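Alpha/beta hydrolase (Legionella pneumophila subsp. pneumophila str. Philadelphia 1, PDB 4EZI) is of unknown function but has an alpha/beta-hydrolase fold and may act as a lipase, perhaps on triacylglycerols. Local coordinates at residues G172-K184 with N298-L312. Sequence-based numbering, arbitrary orientation.
Sequences GFSTIVMFEMLAK and NFNHYDFKPTAPLLL
The Phe304 ring carries Glu180 CB over the centre of one face, a CH-pi contact 3.7 Å from the centroid, and has Ile176 CG2 and Phe179 CD2 at its edge. The contact joins helix 170-185 of this alpha/beta-hydrolase fold to the loop between helix 292-299 and strand 310-314. The Phe304 edge is also turned toward the face of Phe179 in an offset edge-to-face pair, planes at 81°. Ala308 N lies at the Phe179 edge, in its plane. Val177 CG1 lies over one face of His301, displaced toward the rim. The Phe173 edge meets Asn298 O and Phe299 O.

Helix 170-185 follows the probable nucleophile elbow around Ser169 and has one side covered by the loop. Phe179 reaches this loop with CG anti to its backbone N (chi1 -176°). Its far end packs on Pro306 CB and Ala308 CB, and Leu310 CD1 touches Phe179 CE2. Ile176 CD1 meets Leu310 and Leu312 of the strand. Phe333 of helix 323-334 adds a second edge-to-face partner to Phe304.

Glu180 extends along Phe304, its carboxylate stacked on the ring. His301 NE2 bonds weakly to Asn298 O. Across the contact, His301 ND1 donates to the syn lone pair of Glu180 OE1 at 2.7 Å, with OE1 23° out of the imidazole plane.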
ATOM      1  N   GLY A 172       1.705  -3.149  -0.693  1.00  6.66           N
ATOM      2  CA  GLY A 172       2.698  -4.123  -0.240  1.00  7.41           C
ATOM      3  C   GLY A 172       4.082  -3.508  -0.245  1.00  7.57           C
ATOM      4  O   GLY A 172       4.867  -3.710   0.676  1.00  8.08           O
ATOM      5  N   PHE A 173       4.384  -2.767  -1.310  1.00  7.11           N
ATOM      6  CA  PHE A 173       5.619  -1.991  -1.371  1.00  7.62           C
ATOM      7  C   PHE A 173       5.668  -0.950  -0.245  1.00  7.05           C
ATOM      8  O   PHE A 173       6.664  -0.841   0.458  1.00  7.85           O
ATOM      9  CB  PHE A 173       5.725  -1.383  -2.771  1.00  8.28           C
ATOM     10  CG  PHE A 173       6.940  -0.523  -3.011  1.00  7.94           C
ATOM     11  CD1 PHE A 173       6.947   0.826  -2.732  1.00  8.76           C
ATOM     12  CD2 PHE A 173       8.072  -1.074  -3.578  1.00 10.75           C
ATOM     13  CE1 PHE A 173       8.050   1.610  -3.000  1.00  8.51           C
ATOM     14  CE2 PHE A 173       9.169  -0.291  -3.864  1.00 12.70           C
ATOM     15  CZ  PHE A 173       9.178   1.039  -3.556  1.00  9.93           C
ATOM     16  N   SER A 174       4.587  -0.207  -0.051  1.00  7.23           N
ATOM     17  CA  SER A 174       4.553   0.777   1.033  1.00  7.39           C
ATOM     18  C   SER A 174       4.835   0.125   2.377  1.00  6.88           C
ATOM     19  O   SER A 174       5.520   0.698   3.215  1.00  8.01           O
ATOM     20  CB  SER A 174       3.176   1.415   1.093  1.00  7.58           C
ATOM     21  OG  SER A 174       2.844   2.048  -0.123  1.00  8.65           O
ATOM     22  N   THR A 175       4.265  -1.057   2.599  1.00  7.50           N
ATOM     23  CA  THR A 175       4.441  -1.770   3.847  1.00  7.05           C
ATOM     24  C   THR A 175       5.909  -2.129   4.082  1.00  8.15           C
ATOM     25  O   THR A 175       6.446  -1.940   5.191  1.00  8.78           O
ATOM     26  CB  THR A 175       3.558  -3.028   3.861  1.00  7.42           C
ATOM     27  OG1 THR A 175       2.191  -2.644   3.842  1.00  8.13           O
ATOM     28  CG2 THR A 175       3.805  -3.905   5.086  1.00  9.96           C
ATOM     29  N   ILE A 176       6.574  -2.644   3.050  1.00  8.59           N
ATOM     30  CA  ILE A 176       7.986  -3.003   3.166  1.00  8.81           C
ATOM     31  C   ILE A 176       8.855  -1.773   3.448  1.00  8.61           C
ATOM     32  O   ILE A 176       9.721  -1.816   4.330  1.00  9.59           O
ATOM     33  CB  ILE A 176       8.457  -3.733   1.906  1.00 10.22           C
ATOM     34  CG1 ILE A 176       7.925  -5.164   1.864  1.00 13.16           C
ATOM     35  CG2 ILE A 176      10.002  -3.705   1.762  1.00 14.65           C
ATOM     36  CD1 ILE A 176       8.693  -6.128   2.866  1.00 17.00           C
ATOM     37  N   VAL A 177       8.627  -0.669   2.736  1.00  8.36           N
ATOM     38  CA  VAL A 177       9.455   0.523   2.948  1.00  8.48           C
ATOM     39  C   VAL A 177       9.150   1.206   4.292  1.00  8.93           C
ATOM     40  O   VAL A 177      10.058   1.729   4.956  1.00  9.85           O
ATOM     41  CB  VAL A 177       9.441   1.498   1.738  1.00  8.92           C
ATOM     42  CG1 VAL A 177       9.986   0.777   0.504  1.00 10.73           C
ATOM     43  CG2 VAL A 177       8.057   2.114   1.491  1.00  9.05           C
HETATM   44  N   MSE A 178       7.895   1.142   4.732  1.00  8.13           N
HETATM   45  CA  MSE A 178       7.518   1.600   6.067  1.00  8.34           C
HETATM   46  C   MSE A 178       8.261   0.775   7.131  1.00  9.35           C
HETATM   47  O   MSE A 178       8.802   1.332   8.086  1.00  9.87           O
HETATM   48  CB  MSE A 178       6.009   1.432   6.232  1.00  9.01           C
HETATM   49  CG  MSE A 178       5.501   1.808   7.606  1.00 10.87           C
HETATM   50 SE   MSE A 178       3.617   1.442   7.741  0.75  8.31          SE
HETATM   51  CE  MSE A 178       3.376   2.332   9.429  1.00 11.53           C
ATOM     52  N   PHE A 179       8.230  -0.536   6.984  1.00  9.12           N
ATOM     53  CA  PHE A 179       8.926  -1.451   7.908  1.00  9.48           C
ATOM     54  C   PHE A 179      10.427  -1.130   7.998  1.00  9.94           C
ATOM     55  O   PHE A 179      10.989  -0.990   9.091  1.00 11.01           O
ATOM     56  CB  PHE A 179       8.686  -2.851   7.386  1.00  9.49           C
ATOM     57  CG  PHE A 179       9.227  -3.993   8.234  1.00  9.43           C
ATOM     58  CD1 PHE A 179       9.420  -3.927   9.613  1.00 10.30           C
ATOM     59  CD2 PHE A 179       9.483  -5.189   7.594  1.00  9.94           C
ATOM     60  CE1 PHE A 179       9.852  -5.053  10.319  1.00 11.06           C
ATOM     61  CE2 PHE A 179       9.881  -6.314   8.297  1.00 10.92           C
ATOM     62  CZ  PHE A 179      10.076  -6.229   9.659  1.00 11.08           C
ATOM     63  N   GLU A 180      11.066  -0.952   6.836  1.00  9.95           N
ATOM     64  CA  GLU A 180      12.468  -0.626   6.777  1.00 10.76           C
ATOM     65  C   GLU A 180      12.760   0.667   7.519  1.00 10.41           C
ATOM     66  O   GLU A 180      13.728   0.750   8.295  1.00 12.44           O
ATOM     67  CB  GLU A 180      12.919  -0.553   5.305  1.00 11.49           C
ATOM     68  CG  GLU A 180      14.374  -0.245   5.123  1.00 13.24           C
ATOM     69  CD  GLU A 180      14.773  -0.157   3.687  1.00 15.75           C
ATOM     70  OE1 GLU A 180      13.945   0.315   2.875  1.00 18.70           O
ATOM     71  OE2 GLU A 180      15.919  -0.535   3.362  1.00 20.26           O
HETATM   72  N   MSE A 181      11.957   1.690   7.264  1.00 10.57           N
HETATM   73  CA  MSE A 181      12.170   2.996   7.857  1.00 10.83           C
HETATM   74  C   MSE A 181      11.882   3.010   9.350  1.00 10.76           C
HETATM   75  O   MSE A 181      12.571   3.704  10.097  1.00 12.36           O
HETATM   76  CB  MSE A 181      11.356   4.059   7.124  1.00 10.47           C
HETATM   77  CG  MSE A 181      11.645   5.483   7.573  1.00 12.73           C
HETATM   78 SE   MSE A 181      10.676   6.834   6.574  0.75 12.67          SE
HETATM   79  CE  MSE A 181      11.722   6.820   4.915  1.00 15.37           C
ATOM     80  N   LEU A 182      10.878   2.267   9.789  1.00 11.15           N
ATOM     81  CA  LEU A 182      10.643   2.124  11.226  1.00 10.57           C
ATOM     82  C   LEU A 182      11.861   1.510  11.927  1.00 12.04           C
ATOM     83  O   LEU A 182      12.321   2.008  12.955  1.00 13.83           O
ATOM     84  CB  LEU A 182       9.396   1.284  11.505  1.00 11.13           C
ATOM     85  CG  LEU A 182       8.047   1.995  11.300  1.00 10.11           C
ATOM     86  CD1 LEU A 182       6.923   0.977  11.448  1.00 11.98           C
ATOM     87  CD2 LEU A 182       7.877   3.170  12.265  1.00 12.10           C
ATOM     88  N   ALA A 183      12.400   0.441  11.350  1.00 12.40           N
ATOM     89  CA  ALA A 183      13.550  -0.234  11.944  1.00 14.40           C
ATOM     90  C   ALA A 183      14.761   0.700  11.986  1.00 14.68           C
ATOM     91  O   ALA A 183      15.536   0.688  12.942  1.00 16.64           O
ATOM     92  CB  ALA A 183      13.866  -1.518  11.183  1.00 14.73           C
ATOM     93  N   LYS A 184      14.935   1.512  10.955  1.00 13.92           N
ATOM     94  CA  LYS A 184      16.086   2.409  10.867  1.00 15.44           C
ATOM     95  C   LYS A 184      15.928   3.641  11.748  1.00 15.34           C
ATOM     96  O   LYS A 184      16.851   3.973  12.511  1.00 18.73           O
ATOM     97  CB  LYS A 184      16.316   2.835   9.417  1.00 16.58           C
ATOM     98  CG  LYS A 184      17.426   3.888   9.239  1.00 22.71           C
ATOM     99  CD  LYS A 184      17.516   4.356   7.793  1.00 30.61           C
ATOM    100  CE  LYS A 184      18.131   5.762   7.712  1.00 34.63           C
ATOM    101  NZ  LYS A 184      18.041   6.370   6.337  1.00 35.24           N
ATOM    102  N   ASN A 298      15.339   3.745  -5.548  1.00  9.87           N
ATOM    103  CA  ASN A 298      13.935   3.897  -5.212  1.00  9.06           C
ATOM    104  C   ASN A 298      13.228   2.564  -5.027  1.00  8.94           C
ATOM    105  O   ASN A 298      12.446   2.406  -4.094  1.00 10.67           O
ATOM    106  CB  ASN A 298      13.219   4.729  -6.265  1.00  8.83           C
ATOM    107  CG  ASN A 298      11.731   4.817  -5.992  1.00  9.49           C
ATOM    108  OD1 ASN A 298      11.315   5.393  -4.976  1.00  9.68           O
ATOM    109  ND2 ASN A 298      10.926   4.199  -6.853  1.00  9.41           N
ATOM    110  N   PHE A 299      13.455   1.626  -5.953  1.00  8.42           N
ATOM    111  CA  PHE A 299      12.604   0.456  -6.030  1.00  9.60           C
ATOM    112  C   PHE A 299      13.008  -0.674  -5.122  1.00  8.89           C
ATOM    113  O   PHE A 299      12.147  -1.427  -4.710  1.00 10.35           O
ATOM    114  CB  PHE A 299      12.506  -0.074  -7.463  1.00 10.13           C
ATOM    115  CG  PHE A 299      11.141  -0.548  -7.834  1.00  8.97           C
ATOM    116  CD1 PHE A 299      10.164   0.349  -8.237  1.00 10.06           C
ATOM    117  CD2 PHE A 299      10.810  -1.889  -7.781  1.00 12.09           C
ATOM    118  CE1 PHE A 299       8.907  -0.091  -8.602  1.00 10.39           C
ATOM    119  CE2 PHE A 299       9.553  -2.320  -8.131  1.00 13.31           C
ATOM    120  CZ  PHE A 299       8.605  -1.422  -8.537  1.00 13.14           C
ATOM    121  N   ASN A 300      14.308  -0.859  -4.889  1.00 10.31           N
ATOM    122  CA  ASN A 300      14.838  -2.112  -4.307  1.00  9.96           C
ATOM    123  C   ASN A 300      14.973  -2.025  -2.795  1.00 10.16           C
ATOM    124  O   ASN A 300      15.878  -1.378  -2.284  1.00 11.79           O
ATOM    125  CB  ASN A 300      16.167  -2.478  -4.958  1.00 10.01           C
ATOM    126  CG  ASN A 300      16.011  -2.852  -6.430  1.00 10.82           C
ATOM    127  OD1 ASN A 300      14.901  -3.103  -6.905  1.00 11.63           O
ATOM    128  ND2 ASN A 300      17.139  -2.918  -7.152  1.00 11.82           N
ATOM    129  N   HIS A 301      14.035  -2.656  -2.111  1.00 11.26           N
ATOM    130  CA  HIS A 301      13.952  -2.637  -0.652  1.00 11.34           C
ATOM    131  C   HIS A 301      13.669  -4.029  -0.118  1.00 12.76           C
ATOM    132  O   HIS A 301      12.689  -4.271   0.557  1.00 17.07           O
ATOM    133  CB  HIS A 301      12.892  -1.630  -0.204  1.00 11.53           C
ATOM    134  CG  HIS A 301      13.224  -0.226  -0.595  1.00 12.14           C
ATOM    135  ND1 HIS A 301      13.972   0.612   0.204  1.00 14.38           N
ATOM    136  CD2 HIS A 301      12.924   0.486  -1.711  1.00 11.98           C
ATOM    137  CE1 HIS A 301      14.132   1.773  -0.407  1.00 15.35           C
ATOM    138  NE2 HIS A 301      13.525   1.712  -1.580  1.00 14.45           N
ATOM    139  N   TYR A 302      14.557  -4.951  -0.430  1.00 12.85           N
ATOM    140  CA  TYR A 302      14.400  -6.313   0.025  1.00 13.15           C
ATOM    141  C   TYR A 302      15.700  -6.847   0.611  1.00 13.27           C
ATOM    142  O   TYR A 302      15.868  -8.058   0.694  1.00 15.45           O
ATOM    143  CB  TYR A 302      13.874  -7.205  -1.101  1.00 14.47           C
ATOM    144  CG  TYR A 302      14.666  -7.098  -2.382  1.00 13.84           C
ATOM    145  CD1 TYR A 302      15.803  -7.851  -2.556  1.00 16.82           C
ATOM    146  CD2 TYR A 302      14.291  -6.222  -3.410  1.00 14.77           C
ATOM    147  CE1 TYR A 302      16.579  -7.747  -3.713  1.00 18.44           C
ATOM    148  CE2 TYR A 302      15.060  -6.118  -4.576  1.00 17.33           C
ATOM    149  CZ  TYR A 302      16.200  -6.884  -4.713  1.00 19.44           C
ATOM    150  OH  TYR A 302      16.982  -6.796  -5.857  1.00 23.56           O
ATOM    151  N   ASP A 303      16.564  -5.942   1.058  1.00 13.73           N
ATOM    152  CA  ASP A 303      17.870  -6.321   1.597  1.00 14.87           C
ATOM    153  C   ASP A 303      18.190  -5.565   2.874  1.00 14.77           C
ATOM    154  O   ASP A 303      19.222  -4.901   2.996  1.00 18.31           O
ATOM    155  CB  ASP A 303      18.951  -6.062   0.543  1.00 16.26           C
ATOM    156  CG  ASP A 303      20.293  -6.697   0.904  1.00 18.47           C
ATOM    157  OD1 ASP A 303      20.314  -7.734   1.613  1.00 19.14           O
ATOM    158  OD2 ASP A 303      21.330  -6.153   0.452  1.00 21.37           O
ATOM    159  N   PHE A 304      17.288  -5.668   3.840  1.00 15.21           N
ATOM    160  CA  PHE A 304      17.487  -5.133   5.174  1.00 14.45           C
ATOM    161  C   PHE A 304      17.064  -6.196   6.173  1.00 13.86           C
ATOM    162  O   PHE A 304      16.325  -7.118   5.845  1.00 14.05           O
ATOM    163  CB  PHE A 304      16.708  -3.835   5.394  1.00 15.09           C
ATOM    164  CG  PHE A 304      15.202  -3.980   5.314  1.00 14.61           C
ATOM    165  CD1 PHE A 304      14.552  -3.856   4.098  1.00 13.70           C
ATOM    166  CD2 PHE A 304      14.447  -4.225   6.461  1.00 15.17           C
ATOM    167  CE1 PHE A 304      13.163  -3.980   4.025  1.00 13.98           C
ATOM    168  CE2 PHE A 304      13.063  -4.347   6.384  1.00 13.95           C
ATOM    169  CZ  PHE A 304      12.428  -4.212   5.169  1.00 13.64           C
ATOM    170  N   LYS A 305      17.586  -6.084   7.392  1.00 15.14           N
ATOM    171  CA  LYS A 305      17.252  -7.016   8.444  1.00 15.37           C
ATOM    172  C   LYS A 305      15.851  -6.750   8.980  1.00 14.15           C
ATOM    173  O   LYS A 305      15.596  -5.665   9.517  1.00 15.86           O
ATOM    174  CB  LYS A 305      18.268  -6.910   9.582  1.00 18.19           C
ATOM    175  CG  LYS A 305      18.023  -7.910  10.716  1.00 24.41           C
ATOM    176  CD  LYS A 305      19.055  -7.774  11.830  1.00 31.97           C
ATOM    177  CE  LYS A 305      18.807  -8.793  12.930  1.00 39.33           C
ATOM    178  NZ  LYS A 305      19.565  -8.460  14.183  1.00 45.10           N
ATOM    179  N   PRO A 306      14.956  -7.741   8.863  1.00 13.56           N
ATOM    180  CA  PRO A 306      13.622  -7.536   9.442  1.00 13.98           C
ATOM    181  C   PRO A 306      13.697  -7.571  10.957  1.00 14.54           C
ATOM    182  O   PRO A 306      14.470  -8.356  11.535  1.00 18.29           O
ATOM    183  CB  PRO A 306      12.828  -8.729   8.940  1.00 16.49           C
ATOM    184  CG  PRO A 306      13.594  -9.317   7.850  1.00 16.55           C
ATOM    185  CD  PRO A 306      15.024  -8.991   8.090  1.00 14.66           C
ATOM    186  N   THR A 307      12.923  -6.706  11.595  1.00 13.00           N
ATOM    187  CA  THR A 307      12.877  -6.610  13.053  1.00 12.93           C
ATOM    188  C   THR A 307      11.537  -7.138  13.613  1.00 13.63           C
ATOM    189  O   THR A 307      11.167  -6.854  14.755  1.00 15.14           O
ATOM    190  CB  THR A 307      13.088  -5.153  13.479  1.00 14.34           C
ATOM    191  OG1 THR A 307      12.106  -4.340  12.813  1.00 14.37           O
ATOM    192  CG2 THR A 307      14.524  -4.679  13.148  1.00 16.47           C
ATOM    193  N   ALA A 308      10.835  -7.921  12.792  1.00 12.57           N
ATOM    194  CA  ALA A 308       9.585  -8.570  13.154  1.00 12.09           C
ATOM    195  C   ALA A 308       9.368  -9.736  12.214  1.00 11.47           C
ATOM    196  O   ALA A 308       9.894  -9.733  11.091  1.00 12.08           O
ATOM    197  CB  ALA A 308       8.417  -7.601  13.023  1.00 12.90           C
ATOM    198  N   PRO A 309       8.568 -10.719  12.635  1.00 10.64           N
ATOM    199  CA  PRO A 309       8.136 -11.764  11.717  1.00 10.83           C
ATOM    200  C   PRO A 309       7.553 -11.179  10.443  1.00 10.30           C
ATOM    201  O   PRO A 309       6.770 -10.211  10.502  1.00 10.42           O
ATOM    202  CB  PRO A 309       7.070 -12.510  12.527  1.00 12.65           C
ATOM    203  CG  PRO A 309       7.442 -12.268  13.948  1.00 14.99           C
ATOM    204  CD  PRO A 309       8.052 -10.908  14.009  1.00 12.98           C
ATOM    205  N   LEU A 310       7.908 -11.796   9.325  1.00 10.19           N
ATOM    206  CA  LEU A 310       7.620 -11.273   7.997  1.00 10.13           C
ATOM    207  C   LEU A 310       7.063 -12.365   7.095  1.00  9.82           C
ATOM    208  O   LEU A 310       7.706 -13.399   6.901  1.00 11.36           O
ATOM    209  CB  LEU A 310       8.897 -10.683   7.394  1.00 10.14           C
ATOM    210  CG  LEU A 310       8.839 -10.166   5.961  1.00 10.12           C
ATOM    211  CD1 LEU A 310       7.879  -8.986   5.848  1.00 10.56           C
ATOM    212  CD2 LEU A 310      10.245  -9.789   5.495  1.00 11.68           C
ATOM    213  N   LEU A 311       5.896 -12.085   6.517  1.00  9.61           N
ATOM    214  CA  LEU A 311       5.234 -12.982   5.588  1.00  9.36           C
ATOM    215  C   LEU A 311       5.072 -12.289   4.237  1.00  9.22           C
ATOM    216  O   LEU A 311       4.375 -11.305   4.164  1.00  9.80           O
ATOM    217  CB  LEU A 311       3.848 -13.397   6.100  1.00  9.89           C
ATOM    218  CG  LEU A 311       2.997 -14.210   5.127  1.00  9.52           C
ATOM    219  CD1 LEU A 311       3.628 -15.537   4.808  1.00 11.59           C
ATOM    220  CD2 LEU A 311       1.561 -14.391   5.608  1.00 11.08           C
ATOM    221  N   LEU A 312       5.680 -12.817   3.180  1.00  9.15           N
ATOM    222  CA  LEU A 312       5.477 -12.300   1.835  1.00  8.48           C
ATOM    223  C   LEU A 312       4.399 -13.178   1.214  1.00  9.06           C
ATOM    224  O   LEU A 312       4.654 -14.352   0.920  1.00 10.28           O
ATOM    225  CB  LEU A 312       6.772 -12.370   1.014  1.00  9.62           C
ATOM    226  CG  LEU A 312       8.039 -11.825   1.668  1.00 10.93           C
ATOM    227  CD1 LEU A 312       9.188 -11.866   0.635  1.00 13.46           C
ATOM    228  CD2 LEU A 312       7.823 -10.413   2.266  1.00 11.55           C
TER
HETATM  229  O   HOH W   1      16.849  -2.913   1.270  1.00 22.38           O